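Local coordinates for putative lipoprotein (PDB 3JX8), which is of unknown function but probably acts as a cell-surface lipoprotein adhesin, with lipid binding also proposed, at residues N129-G134 and N150-D155; Y139-N144 and I156-L161; I171-T176 and F193-R198; A180-A185 and I210-T215; A200-A205 and Q216-N221. One frame throughout, in Å; residues are numbered along the deposited sequence.

The five contacts sample successive coils of one beta-solenoid, following its axis in chain order, with the centres of contacts 1 and 5 about 22 Å apart. Contacts 2 and 5 pair neighbouring strands of the wall that runs through 140-146, 160-166, 180-185, 200-205 and 217-223; contact 2 also takes in strand 156-158, beyond a corner. Contact 1 joins parallel neighbours on another wall, contact 3 sits at a corner, and contact 4 crosses the interior between walls. Contacts 1 and 2 alternate along the chain, as do 3 and 4, and 4 and 5. The centres of contacts 4 and 5 lie closest, about 6 Å apart. Repeated pairing of this kind yields an elongated protein without helices.

Contact 1: N129-G134 and N150-D155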
# COMPACT_ATOMS: atom_id res chain seq x y z
N ASN A 129 10.88 -5.85 13.06
CA ASN A 129 11.11 -7.09 12.34
C ASN A 129 10.41 -8.30 12.93
O ASN A 129 10.18 -8.37 14.15
CB ASN A 129 12.60 -7.37 12.16
CG ASN A 129 13.33 -7.50 13.45
OD1 ASN A 129 13.55 -6.52 14.11
ND2 ASN A 129 13.78 -8.71 13.79
N VAL A 130 9.97 -9.19 12.06
CA VAL A 130 9.52 -10.51 12.43
C VAL A 130 10.44 -11.50 11.75
O VAL A 130 10.69 -11.37 10.53
CB VAL A 130 8.09 -10.74 11.99
CG1 VAL A 130 7.62 -12.14 12.37
CG2 VAL A 130 7.21 -9.63 12.56
N GLU A 131 10.95 -12.45 12.52
CA GLU A 131 11.80 -13.52 12.01
C GLU A 131 11.30 -14.88 12.41
O GLU A 131 11.23 -15.21 13.61
CB GLU A 131 13.22 -13.37 12.53
CG GLU A 131 13.77 -12.00 12.34
CD GLU A 131 15.27 -11.93 12.61
OE1 GLU A 131 15.90 -12.98 12.94
OE2 GLU A 131 15.81 -10.81 12.48
N LEU A 132 10.93 -15.67 11.41
CA LEU A 132 10.60 -17.07 11.60
C LEU A 132 11.88 -17.83 11.31
O LEU A 132 12.18 -18.15 10.16
CB LEU A 132 9.44 -17.49 10.68
CG LEU A 132 8.20 -16.59 10.77
CD1 LEU A 132 7.04 -17.14 9.91
CD2 LEU A 132 7.79 -16.41 12.19
N ARG A 133 12.67 -18.05 12.34
CA ARG A 133 13.98 -18.67 12.18
C ARG A 133 13.90 -20.17 12.08
O ARG A 133 14.72 -20.78 11.44
CB ARG A 133 14.92 -18.30 13.32
CG ARG A 133 15.17 -16.82 13.39
CD ARG A 133 16.11 -16.49 14.52
NE ARG A 133 16.51 -15.08 14.48
CZ ARG A 133 17.17 -14.44 15.45
NH1 ARG A 133 17.50 -15.07 16.57
NH2 ARG A 133 17.50 -13.15 15.32
N GLY A 134 12.93 -20.76 12.74
CA GLY A 134 12.81 -22.21 12.75
C GLY A 134 12.11 -22.69 11.51
O GLY A 134 11.50 -21.89 10.79
N ASN A 150 10.96 -5.14 8.29
CA ASN A 150 11.04 -6.39 7.54
C ASN A 150 10.53 -7.65 8.21
O ASN A 150 10.46 -7.73 9.44
CB ASN A 150 12.46 -6.63 7.11
CG ASN A 150 13.32 -6.88 8.25
OD1 ASN A 150 13.55 -5.98 9.05
ND2 ASN A 150 13.84 -8.12 8.37
N ILE A 151 10.15 -8.60 7.37
CA ILE A 151 9.76 -9.95 7.78
C ILE A 151 10.67 -10.89 7.02
O ILE A 151 10.89 -10.69 5.82
CB ILE A 151 8.32 -10.27 7.39
CG1 ILE A 151 7.34 -9.27 8.04
CG2 ILE A 151 7.99 -11.71 7.76
CD1 ILE A 151 5.85 -9.48 7.67
N ILE A 152 11.24 -11.88 7.72
CA ILE A 152 12.05 -12.92 7.11
C ILE A 152 11.61 -14.28 7.63
O ILE A 152 11.49 -14.47 8.85
CB ILE A 152 13.59 -12.73 7.33
CG1 ILE A 152 14.33 -13.94 6.73
CG2 ILE A 152 13.95 -12.60 8.78
CD1 ILE A 152 15.81 -13.70 6.33
N ALA A 153 11.34 -15.21 6.72
CA ALA A 153 11.03 -16.59 7.09
C ALA A 153 12.15 -17.41 6.49
O ALA A 153 12.25 -17.55 5.27
CB ALA A 153 9.68 -17.02 6.55
N LYS A 154 13.00 -17.96 7.35
CA LYS A 154 14.23 -18.62 6.93
C LYS A 154 14.10 -20.04 6.43
O LYS A 154 15.01 -20.53 5.78
CB LYS A 154 15.24 -18.59 8.05
CG LYS A 154 15.67 -17.18 8.39
CD LYS A 154 16.85 -17.14 9.34
CE LYS A 154 17.44 -15.72 9.40
NZ LYS A 154 18.28 -15.50 10.62
N ASP A 155 12.98 -20.71 6.67
CA ASP A 155 12.91 -22.13 6.35
C ASP A 155 11.47 -22.57 6.35
O ASP A 155 10.93 -23.02 7.38
CB ASP A 155 13.70 -22.89 7.43
CG ASP A 155 13.77 -24.40 7.22
OD1 ASP A 155 13.20 -24.97 6.27
OD2 ASP A 155 14.42 -25.03 8.08
O HOH W 1 15.51 -9.05 10.55
O HOH W 2 18.17 -13.40 12.12
O HOH W 3 11.10 -20.20 8.59
O HOH W 4 15.86 -23.72 10.04
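Strands 129-132 and 150-153 run parallel in exact register, their axes 4.7 Å apart and 2° from alignment, so that Asn129, Val130, Glu131 and Leu132 face Asn150, Ile151, Ile152 and Ala153 in turn. Four backbone bonds join them: Val130 N to Asn150 O, Ile152 N to Val130 O, Leu132 N to Ile152 O and Lys154 N to Leu132 O. On the outer face, CG of Glu131 rests 3.6 Å from CG2 of Ile152, the branch that lies between its own backbone N and carbonyl carbon. The Glu131 chain, extended beyond CG, then runs out beside that of Lys154. Its OE1 is gripped side-on by Arg133, through NE at 2.7 Å and NH2 at 2.9 Å, with the carboxylate oxygen in the guanidinium plane. Lys154 NZ stands 4.2 Å from the same OE1 and 4.3 Å from Arg133 NE, so the arginine probably offsets part of its attraction to the glutamate. At the other carboxylate oxygen, a water donates to OE2 and accepts from Asn150 ND2, tying the strands together. The inner face is apolar: CB of Leu132 meets CB of Ala153 at 4.2 Å, while Val130 and Leu132 also pack on Ile122. In-register parallel strands from successive coils, with Asn129 beside Asn150, are characteristic of a beta-solenoid, consistent with kinship to the pectate lyase-like folds.

Contact 2: Y139-N144 and I156-L161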
# COMPACT_ATOMS: atom_id res chain seq x y z
N TYR A 139 0.08 -25.71 6.01
CA TYR A 139 -0.83 -25.36 4.93
C TYR A 139 -0.63 -23.95 4.39
O TYR A 139 -0.35 -23.78 3.21
CB TYR A 139 -2.26 -25.59 5.37
CG TYR A 139 -3.29 -25.13 4.36
CD1 TYR A 139 -3.51 -25.84 3.19
CD2 TYR A 139 -4.07 -23.99 4.60
CE1 TYR A 139 -4.48 -25.43 2.26
CE2 TYR A 139 -5.03 -23.58 3.70
CZ TYR A 139 -5.23 -24.30 2.53
OH TYR A 139 -6.19 -23.86 1.64
N LYS A 140 -0.77 -22.94 5.24
CA LYS A 140 -0.72 -21.56 4.77
C LYS A 140 0.00 -20.60 5.71
O LYS A 140 -0.27 -20.57 6.92
CB LYS A 140 -2.13 -21.07 4.48
CG LYS A 140 -2.15 -19.63 4.01
CD LYS A 140 -3.41 -19.25 3.27
CE LYS A 140 -3.25 -17.78 2.71
NZ LYS A 140 -4.19 -17.49 1.55
N LEU A 141 0.95 -19.85 5.16
CA LEU A 141 1.56 -18.70 5.82
C LEU A 141 1.24 -17.42 5.04
O LEU A 141 1.43 -17.33 3.81
CB LEU A 141 3.06 -18.86 5.94
CG LEU A 141 3.83 -17.69 6.61
CD1 LEU A 141 3.41 -17.49 8.09
CD2 LEU A 141 5.35 -17.93 6.48
N GLU A 142 0.79 -16.40 5.76
CA GLU A 142 0.56 -15.08 5.18
C GLU A 142 1.41 -14.06 5.93
O GLU A 142 1.39 -14.02 7.17
CB GLU A 142 -0.91 -14.75 5.29
CG GLU A 142 -1.34 -13.60 4.48
CD GLU A 142 -2.84 -13.39 4.48
OE1 GLU A 142 -3.58 -14.36 4.18
OE2 GLU A 142 -3.28 -12.26 4.74
N CYS A 143 2.22 -13.32 5.20
CA CYS A 143 3.10 -12.25 5.73
C CYS A 143 2.73 -10.89 5.14
O CYS A 143 3.00 -10.60 3.96
CB CYS A 143 4.54 -12.50 5.32
SG CYS A 143 5.26 -13.97 6.03
N ASN A 144 2.10 -10.06 5.95
CA ASN A 144 1.67 -8.78 5.53
C ASN A 144 2.41 -7.73 6.28
O ASN A 144 2.54 -7.81 7.53
CB ASN A 144 0.20 -8.65 5.79
CG ASN A 144 -0.58 -9.74 5.12
OD1 ASN A 144 -0.30 -10.10 3.97
ND2 ASN A 144 -1.54 -10.32 5.84
N ILE A 156 10.83 -22.45 5.19
CA ILE A 156 9.41 -22.75 5.06
C ILE A 156 9.20 -23.92 4.13
O ILE A 156 9.96 -24.13 3.19
CB ILE A 156 8.57 -21.51 4.61
CG1 ILE A 156 8.79 -21.19 3.12
CG2 ILE A 156 8.83 -20.30 5.57
CD1 ILE A 156 8.29 -19.80 2.67
N GLN A 157 8.14 -24.66 4.43
CA GLN A 157 7.65 -25.77 3.63
C GLN A 157 6.13 -25.70 3.72
O GLN A 157 5.53 -26.13 4.72
CB GLN A 157 8.18 -27.09 4.16
CG GLN A 157 7.99 -28.22 3.19
CD GLN A 157 8.33 -29.59 3.75
OE1 GLN A 157 8.85 -29.74 4.85
NE2 GLN A 157 8.01 -30.62 2.98
N LEU A 158 5.51 -25.12 2.69
CA LEU A 158 4.11 -24.76 2.73
C LEU A 158 3.36 -25.17 1.46
O LEU A 158 3.93 -25.22 0.37
CB LEU A 158 3.99 -23.23 2.88
CG LEU A 158 4.54 -22.58 4.16
CD1 LEU A 158 4.69 -21.08 3.96
CD2 LEU A 158 3.64 -22.93 5.34
N ASP A 159 2.06 -25.42 1.61
CA ASP A 159 1.19 -25.53 0.45
C ASP A 159 0.95 -24.15 -0.17
O ASP A 159 0.91 -24.02 -1.39
CB ASP A 159 -0.16 -26.15 0.84
CG ASP A 159 -0.01 -27.55 1.39
OD1 ASP A 159 0.87 -28.28 0.89
OD2 ASP A 159 -0.76 -27.92 2.32
N ASN A 160 0.77 -23.15 0.69
CA ASN A 160 0.41 -21.80 0.27
C ASN A 160 1.16 -20.73 1.01
O ASN A 160 1.24 -20.77 2.23
CB ASN A 160 -1.07 -21.61 0.52
CG ASN A 160 -1.88 -22.63 -0.21
OD1 ASN A 160 -2.07 -22.52 -1.43
ND2 ASN A 160 -2.30 -23.65 0.49
N LEU A 161 1.69 -19.76 0.27
CA LEU A 161 2.37 -18.61 0.85
C LEU A 161 1.82 -17.35 0.23
O LEU A 161 1.71 -17.24 -0.99
CB LEU A 161 3.87 -18.66 0.58
CG LEU A 161 4.66 -17.40 1.01
CD1 LEU A 161 4.67 -17.22 2.54
CD2 LEU A 161 6.10 -17.44 0.46
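The carbonyl oxygen of Tyr139 takes two donors from Asn160: the backbone N at 2.8 Å, nearly in line with the C=O bond, and the side-chain ND2 at 3.3 Å in a weak bond. The same amide nitrogen lies over one face of the Tyr139 ring, offset toward the rim, where CE1 is its closest ring atom at 3.3 Å. Ring and amide planes are 68° apart, so the amide stands steeply on the ring instead of lying flat against it. What brings the ring there is its first torsion: CG is anti to the backbone N (chi1 175°). Asp159 comes from another direction, its OD2 near the ring plane at the edge, 3.6 Å from CD1. Asn160 OD1 is weakly bonded to Arg179, which gives the other end of the amide a partner too. From here the chains settle into parallel pairing, Lys140 with Asn160 and Leu141 with Leu161, and Leu141 N reaches Asn160 O at 3.1 Å. Both chains turn a corner just beforehand, at Tyr139 and at Asp159, as successive coils of a beta-solenoid do where one wall gives way to the next. Strand 156-158, before its corner, therefore belongs to a different wall and sends Leu158 inward. CD1 of Leu158 is pressed against CB of Leu141 at 3.4 Å, tighter than usual van der Waals contact. Leu141 and Leu161 point the same way, side by side, with CD2 and CD1 4.1 Å apart. CG2 of Ile156 also touches Leu141 CD2, and Ile156 packs on Val173 and Cys195.

Contact 3: I171-T176 and F193-R198. With SO4 (sulfate ion), chain I.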
# COMPACT_ATOMS: atom_id res chain seq x y z
N ILE A 171 10.33 -8.09 2.61
CA ILE A 171 9.94 -9.42 3.00
C ILE A 171 10.88 -10.36 2.28
O ILE A 171 11.08 -10.21 1.07
CB ILE A 171 8.50 -9.76 2.64
CG1 ILE A 171 7.55 -8.75 3.28
CG2 ILE A 171 8.16 -11.21 3.08
CD1 ILE A 171 6.08 -8.94 2.93
N GLU A 172 11.44 -11.31 3.04
CA GLU A 172 12.33 -12.33 2.51
C GLU A 172 11.90 -13.72 2.96
O GLU A 172 11.63 -13.95 4.15
CB GLU A 172 13.77 -12.07 2.95
CG GLU A 172 14.73 -13.14 2.46
CD GLU A 172 16.22 -12.77 2.67
OE1 GLU A 172 16.52 -11.80 3.38
OE2 GLU A 172 17.08 -13.48 2.11
N VAL A 173 11.84 -14.65 2.00
CA VAL A 173 11.33 -16.00 2.25
C VAL A 173 12.22 -17.01 1.58
O VAL A 173 12.67 -16.81 0.44
CB VAL A 173 9.84 -16.19 1.81
CG1 VAL A 173 8.94 -15.30 2.66
CG2 VAL A 173 9.60 -15.93 0.31
N ILE A 174 12.50 -18.08 2.32
CA ILE A 174 13.43 -19.11 1.92
C ILE A 174 12.79 -20.46 2.21
O ILE A 174 12.29 -20.69 3.31
CB ILE A 174 14.75 -18.99 2.73
CG1 ILE A 174 15.42 -17.62 2.46
CG2 ILE A 174 15.71 -20.17 2.43
CD1 ILE A 174 16.49 -17.20 3.52
N GLY A 175 12.77 -21.33 1.21
CA GLY A 175 12.23 -22.67 1.37
C GLY A 175 11.56 -23.21 0.13
O GLY A 175 12.04 -23.00 -0.99
N THR A 176 10.43 -23.87 0.34
CA THR A 176 9.62 -24.47 -0.71
C THR A 176 8.15 -24.22 -0.45
O THR A 176 7.69 -24.30 0.72
CB THR A 176 9.80 -25.99 -0.73
OG1 THR A 176 11.14 -26.28 -1.08
CG2 THR A 176 8.92 -26.66 -1.79
N PHE A 193 14.07 -15.46 -4.21
CA PHE A 193 14.83 -16.31 -5.13
C PHE A 193 15.12 -17.69 -4.55
O PHE A 193 15.22 -18.63 -5.30
CB PHE A 193 16.19 -15.69 -5.51
CG PHE A 193 16.17 -14.76 -6.71
CD1 PHE A 193 15.29 -14.94 -7.78
CD2 PHE A 193 17.14 -13.76 -6.83
CE1 PHE A 193 15.33 -14.08 -8.89
CE2 PHE A 193 17.18 -12.92 -7.94
CZ PHE A 193 16.28 -13.09 -8.96
N ASP A 194 15.28 -17.82 -3.22
CA ASP A 194 15.48 -19.16 -2.61
C ASP A 194 14.24 -19.72 -1.98
O ASP A 194 14.30 -20.56 -1.07
CB ASP A 194 16.62 -19.14 -1.60
CG ASP A 194 17.93 -18.76 -2.24
OD1 ASP A 194 18.20 -19.15 -3.42
OD2 ASP A 194 18.70 -18.04 -1.55
N CYS A 195 13.09 -19.25 -2.46
CA CYS A 195 11.84 -19.84 -2.11
C CYS A 195 11.29 -20.45 -3.37
O CYS A 195 10.77 -19.77 -4.21
CB CYS A 195 10.89 -18.81 -1.54
SG CYS A 195 9.27 -19.53 -1.25
N GLN A 196 11.43 -21.76 -3.49
CA GLN A 196 11.00 -22.46 -4.69
C GLN A 196 9.50 -22.69 -4.71
O GLN A 196 8.97 -23.50 -3.96
CB GLN A 196 11.74 -23.79 -4.82
CG GLN A 196 11.50 -24.49 -6.13
CD GLN A 196 11.95 -25.94 -6.09
OE1 GLN A 196 12.96 -26.29 -6.67
NE2 GLN A 196 11.22 -26.77 -5.38
N ALA A 197 8.83 -21.98 -5.61
CA ALA A 197 7.41 -22.11 -5.84
C ALA A 197 7.14 -22.91 -7.10
O ALA A 197 7.85 -22.76 -8.10
CB ALA A 197 6.78 -20.75 -5.98
N ARG A 198 6.10 -23.74 -7.07
CA ARG A 198 5.64 -24.36 -8.31
C ARG A 198 4.89 -23.32 -9.15
O ARG A 198 5.20 -23.15 -10.32
CB ARG A 198 4.77 -25.59 -8.04
CG ARG A 198 4.30 -26.26 -9.32
CD ARG A 198 3.54 -27.56 -9.04
NE ARG A 198 2.31 -27.28 -8.28
CZ ARG A 198 1.13 -26.94 -8.80
NH1 ARG A 198 0.94 -26.85 -10.11
NH2 ARG A 198 0.11 -26.68 -7.98
S SO4 I . -2.74 -26.79 -10.75
O1 SO4 I . -2.12 -25.79 -11.61
O2 SO4 I . -3.54 -26.12 -9.73
O3 SO4 I . -3.54 -27.68 -11.58
O4 SO4 I . -1.72 -27.61 -10.14
O HOH W 5 14.70 -16.09 -1.00
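Gly175 holds the centre of the contact through its two backbone polar atoms: its N gives a bond to Asp194 O and its O takes one from Gln196 N, each 2.9 Å long. Neither donor lies in the plane of the carbonyl it meets; the Gln196 N is tilted 33° from that of Gly175. The glycine sits at phi 146° and psi -139°, where a CB would press on the carbonyl O of Ile174, so the corner suits a residue without one. Beside it, Cys195 turns inward. Its CB comes 3.3 Å from Val173 O and 3.7 Å from Val173 CG2, and its SG lies 3.9 Å from the same methyl. A water joins Val173 O to Asp194 N, bridging the two backbones at the corner, between the pairing with strand 189-192 and that at Gly175. On the outer side, CG2 of Ile174 lies 3.8 Å from Asp194 O, while Thr176 and Gln196 run on as a parallel pair. Farther out, the Arg198 side chain does not reach segment 171-176; two weak bonds from its NH1 and NH2 converge on one oxygen of a sulfate, probably from the crystallisation liquor. Lys199 also binds that ion, and a salt bridge from Arg198 NE to Asp178 steadies the guanidinium. The contact thus joins the corners of two neighbouring coils, where one wall gives way to the next: strand 170-174 pairs with 150-153 and 189-192 before it, 176-177 with 156-158 and 196-197 after it, and 196-197 passes the pairing on to 209-214.

Contact 4: A180-A185 and I210-T215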
# COMPACT_ATOMS: atom_id res chain seq x y z
N ALA A 180 2.44 -19.58 -4.42
CA ALA A 180 2.88 -18.34 -3.82
C ALA A 180 2.21 -17.15 -4.48
O ALA A 180 2.00 -17.10 -5.72
CB ALA A 180 4.41 -18.20 -3.93
N SER A 181 1.91 -16.16 -3.66
CA SER A 181 1.42 -14.89 -4.12
C SER A 181 2.28 -13.76 -3.47
O SER A 181 2.38 -13.68 -2.25
CB SER A 181 -0.04 -14.80 -3.77
OG SER A 181 -0.43 -13.46 -3.89
N PHE A 182 2.94 -12.95 -4.30
CA PHE A 182 3.81 -11.86 -3.86
C PHE A 182 3.33 -10.51 -4.36
O PHE A 182 3.20 -10.29 -5.58
CB PHE A 182 5.22 -12.09 -4.38
CG PHE A 182 5.85 -13.34 -3.88
CD1 PHE A 182 5.91 -13.61 -2.53
CD2 PHE A 182 6.44 -14.23 -4.75
CE1 PHE A 182 6.52 -14.78 -2.06
CE2 PHE A 182 7.06 -15.40 -4.28
CZ PHE A 182 7.09 -15.66 -2.93
N ASN A 183 3.09 -9.59 -3.44
CA ASN A 183 2.48 -8.31 -3.75
C ASN A 183 3.26 -7.17 -3.12
O ASN A 183 3.54 -7.21 -1.92
CB ASN A 183 1.07 -8.28 -3.25
CG ASN A 183 0.28 -9.44 -3.74
OD1 ASN A 183 -0.23 -9.43 -4.86
ND2 ASN A 183 0.22 -10.50 -2.93
N VAL A 184 3.65 -6.20 -3.93
CA VAL A 184 4.27 -4.98 -3.45
C VAL A 184 3.49 -3.73 -3.92
O VAL A 184 3.25 -3.56 -5.12
CB VAL A 184 5.72 -4.88 -3.94
CG1 VAL A 184 6.33 -3.56 -3.48
CG2 VAL A 184 6.50 -6.08 -3.43
N ALA A 185 3.11 -2.87 -2.97
CA ALA A 185 2.50 -1.57 -3.27
C ALA A 185 3.38 -0.51 -2.63
O ALA A 185 3.17 -0.12 -1.47
CB ALA A 185 1.07 -1.50 -2.75
N ILE A 210 10.34 -7.48 -6.93
CA ILE A 210 10.16 -8.86 -6.50
C ILE A 210 11.17 -9.74 -7.22
O ILE A 210 11.35 -9.65 -8.45
CB ILE A 210 8.75 -9.38 -6.81
CG1 ILE A 210 7.68 -8.49 -6.16
CG2 ILE A 210 8.62 -10.92 -6.42
CD1 ILE A 210 6.20 -8.91 -6.51
N SER A 211 11.83 -10.60 -6.46
CA SER A 211 12.68 -11.65 -7.02
C SER A 211 12.04 -12.99 -6.74
O SER A 211 11.89 -13.37 -5.58
CB SER A 211 14.06 -11.61 -6.39
OG SER A 211 14.68 -10.36 -6.66
N VAL A 212 11.67 -13.72 -7.80
CA VAL A 212 10.86 -14.91 -7.66
C VAL A 212 11.52 -16.10 -8.33
O VAL A 212 12.24 -15.95 -9.32
CB VAL A 212 9.41 -14.70 -8.22
CG1 VAL A 212 9.45 -14.30 -9.72
CG2 VAL A 212 8.49 -15.93 -7.92
N TYR A 213 11.26 -17.29 -7.77
CA TYR A 213 11.66 -18.57 -8.33
C TYR A 213 10.40 -19.41 -8.41
O TYR A 213 9.86 -19.83 -7.39
CB TYR A 213 12.69 -19.21 -7.42
CG TYR A 213 13.19 -20.59 -7.76
CD1 TYR A 213 13.10 -21.11 -9.04
CD2 TYR A 213 13.83 -21.37 -6.78
CE1 TYR A 213 13.58 -22.36 -9.34
CE2 TYR A 213 14.33 -22.62 -7.07
CZ TYR A 213 14.21 -23.11 -8.35
OH TYR A 213 14.70 -24.35 -8.67
N ALA A 214 9.93 -19.64 -9.64
CA ALA A 214 8.74 -20.42 -9.95
C ALA A 214 9.16 -21.47 -10.97
O ALA A 214 9.86 -21.17 -11.93
CB ALA A 214 7.59 -19.54 -10.50
N THR A 215 8.75 -22.70 -10.74
CA THR A 215 9.16 -23.80 -11.61
C THR A 215 8.16 -24.09 -12.73
O THR A 215 8.57 -24.51 -13.80
CB THR A 215 9.45 -25.08 -10.81
OG1 THR A 215 8.25 -25.53 -10.19
CG2 THR A 215 10.53 -24.81 -9.73
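Ile210 and Val184 slide past each other in opposite directions, CG1 of the isoleucine lying 3.8 Å from CG2 of the valine. The end of the same isoleucine chain reaches on to Phe182, the preceding inward-pointing residue of strand 180-185, where CD1 comes 3.4 Å from Phe182 O and 4.0 Å from Phe182 CB. Its CG1 stands beside the backbone N, anti to the carbonyl carbon (chi1 -57°), and this with the extended second torsion carries CD1 across. The Phe182 ring meets Val212 with an edge: CG2 of the valine is near the ring plane, 3.9 Å from CE2, and the two side chains cross at a slant. Ile210 CG2 approaches the ring obliquely. The side-chain packing is apolar; strands 180-185 and 210-214 run almost antiparallel (171°), and with 8.8 Å between axes they do not pair through their backbones. Neighbours fill out the layer: Phe182 packs on Ile190 and Ala192, while Ile210 and Val212 both touch Cys202. On the other face of strand 180-185, Asn183 points away and bonds to Asn203 of the adjacent coil. Interlocking branched and aromatic side chains between opposed walls, each parallel within itself, are characteristic of the hydrophobic interior of a beta-solenoid.

Contact 5: A200-A205 and Q216-N221; sequences AECNIA and QILDAN
Asn221, which loses the most surface here, lies beside Asn203 with the two amides pointing the same way and their planes 10° apart. Its ND2 gives a weak bond to Asn203 OD1 at 3.2 Å and a second bond, 3.1 Å long, to Asp219 OD1, which it meets from above the carboxylate plane. Both asparagines carry CG beside the backbone N (chi1 -55° in Asn221 and -66° in Asn203), and with nearly equal second torsions this brings the amides almost parallel. Asn203 ND2 in turn bonds to Glu201 OE2 and to Asn183 OD1, so a row of polar side chains passes from one coil to the next along the outside of the wall. Stacking of like side chains on successive parallel strands is a known feature of beta-solenoids; here the asparagines lie on the outer face. Ala200 and Cys202 occupy the inner face, where CD1 of Leu218 serves both: it is 4.1 Å from Ala200 CB and 3.9 Å from Cys202 SG. Their backbones pair in parallel, Cys202 N meeting Asp219 O at 2.7 Å, and the run continues through Asn221 N to Cys202 O. Across the interior, Val212 covers Ala200 and Leu218, and Ile228 touches Cys202 and Ala220.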
# COMPACT_ATOMS: atom_id res chain seq x y z
N ALA A 200 3.57 -19.20 -9.00
CA ALA A 200 3.64 -17.91 -8.33
C ALA A 200 2.93 -16.81 -9.12
O ALA A 200 2.99 -16.75 -10.37
CB ALA A 200 5.06 -17.51 -8.09
N GLU A 201 2.28 -15.94 -8.36
CA GLU A 201 1.70 -14.69 -8.87
C GLU A 201 2.45 -13.51 -8.25
O GLU A 201 2.59 -13.45 -7.02
CB GLU A 201 0.25 -14.61 -8.45
CG GLU A 201 -0.50 -13.49 -9.13
CD GLU A 201 -1.89 -13.28 -8.54
OE1 GLU A 201 -2.44 -14.29 -8.02
OE2 GLU A 201 -2.41 -12.12 -8.61
N CYS A 202 2.92 -12.59 -9.08
CA CYS A 202 3.68 -11.44 -8.63
C CYS A 202 3.01 -10.17 -9.10
O CYS A 202 2.75 -9.99 -10.30
CB CYS A 202 5.07 -11.49 -9.20
SG CYS A 202 6.05 -12.83 -8.55
N ASN A 203 2.71 -9.30 -8.17
CA ASN A 203 2.07 -8.03 -8.47
C ASN A 203 2.83 -6.91 -7.85
O ASN A 203 3.08 -6.94 -6.63
CB ASN A 203 0.67 -7.99 -7.92
CG ASN A 203 -0.25 -8.98 -8.60
OD1 ASN A 203 -0.62 -8.79 -9.75
ND2 ASN A 203 -0.60 -10.05 -7.90
N ILE A 204 3.13 -5.89 -8.67
CA ILE A 204 3.77 -4.64 -8.22
C ILE A 204 2.98 -3.41 -8.64
O ILE A 204 2.60 -3.24 -9.81
CB ILE A 204 5.19 -4.48 -8.79
CG1 ILE A 204 6.07 -5.69 -8.38
CG2 ILE A 204 5.84 -3.17 -8.28
CD1 ILE A 204 7.54 -5.54 -8.78
N ALA A 205 2.74 -2.53 -7.67
CA ALA A 205 2.21 -1.22 -7.89
C ALA A 205 3.28 -0.21 -7.48
O ALA A 205 3.75 -0.19 -6.37
CB ALA A 205 0.90 -1.01 -7.12
N GLN A 216 6.88 -23.85 -12.50
CA GLN A 216 5.88 -24.23 -13.50
C GLN A 216 5.10 -23.06 -14.12
O GLN A 216 5.03 -22.94 -15.33
CB GLN A 216 4.93 -25.21 -12.87
CG GLN A 216 4.00 -25.86 -13.84
CD GLN A 216 3.07 -26.80 -13.11
OE1 GLN A 216 3.52 -27.70 -12.39
NE2 GLN A 216 1.77 -26.58 -13.26
N ILE A 217 4.50 -22.22 -13.28
CA ILE A 217 3.67 -21.10 -13.73
C ILE A 217 4.09 -19.83 -12.99
O ILE A 217 4.25 -19.83 -11.77
CB ILE A 217 2.17 -21.34 -13.40
CG1 ILE A 217 1.64 -22.61 -14.08
CG2 ILE A 217 1.32 -20.16 -13.81
CD1 ILE A 217 1.60 -22.52 -15.59
N LEU A 218 4.26 -18.75 -13.74
CA LEU A 218 4.56 -17.43 -13.20
C LEU A 218 3.65 -16.42 -13.87
O LEU A 218 3.62 -16.28 -15.10
CB LEU A 218 6.03 -17.02 -13.41
CG LEU A 218 6.43 -15.61 -12.95
CD1 LEU A 218 6.18 -15.41 -11.41
CD2 LEU A 218 7.92 -15.35 -13.32
N ASP A 219 2.91 -15.70 -13.04
CA ASP A 219 2.02 -14.66 -13.49
C ASP A 219 2.63 -13.36 -12.96
O ASP A 219 2.68 -13.12 -11.74
CB ASP A 219 0.65 -15.01 -12.92
CG ASP A 219 -0.41 -14.04 -13.27
OD1 ASP A 219 -0.18 -13.12 -14.09
OD2 ASP A 219 -1.53 -14.20 -12.70
N ALA A 220 3.16 -12.55 -13.88
CA ALA A 220 4.02 -11.42 -13.56
C ALA A 220 3.32 -10.11 -13.99
O ALA A 220 3.07 -9.89 -15.18
CB ALA A 220 5.37 -11.57 -14.25
N ASN A 221 2.97 -9.28 -13.01
CA ASN A 221 2.18 -8.07 -13.25
C ASN A 221 2.82 -6.87 -12.61
O ASN A 221 3.16 -6.89 -11.41
CB ASN A 221 0.76 -8.22 -12.68
CG ASN A 221 0.05 -9.46 -13.22
OD1 ASN A 221 -0.28 -9.50 -14.40
ND2 ASN A 221 -0.08 -10.49 -12.41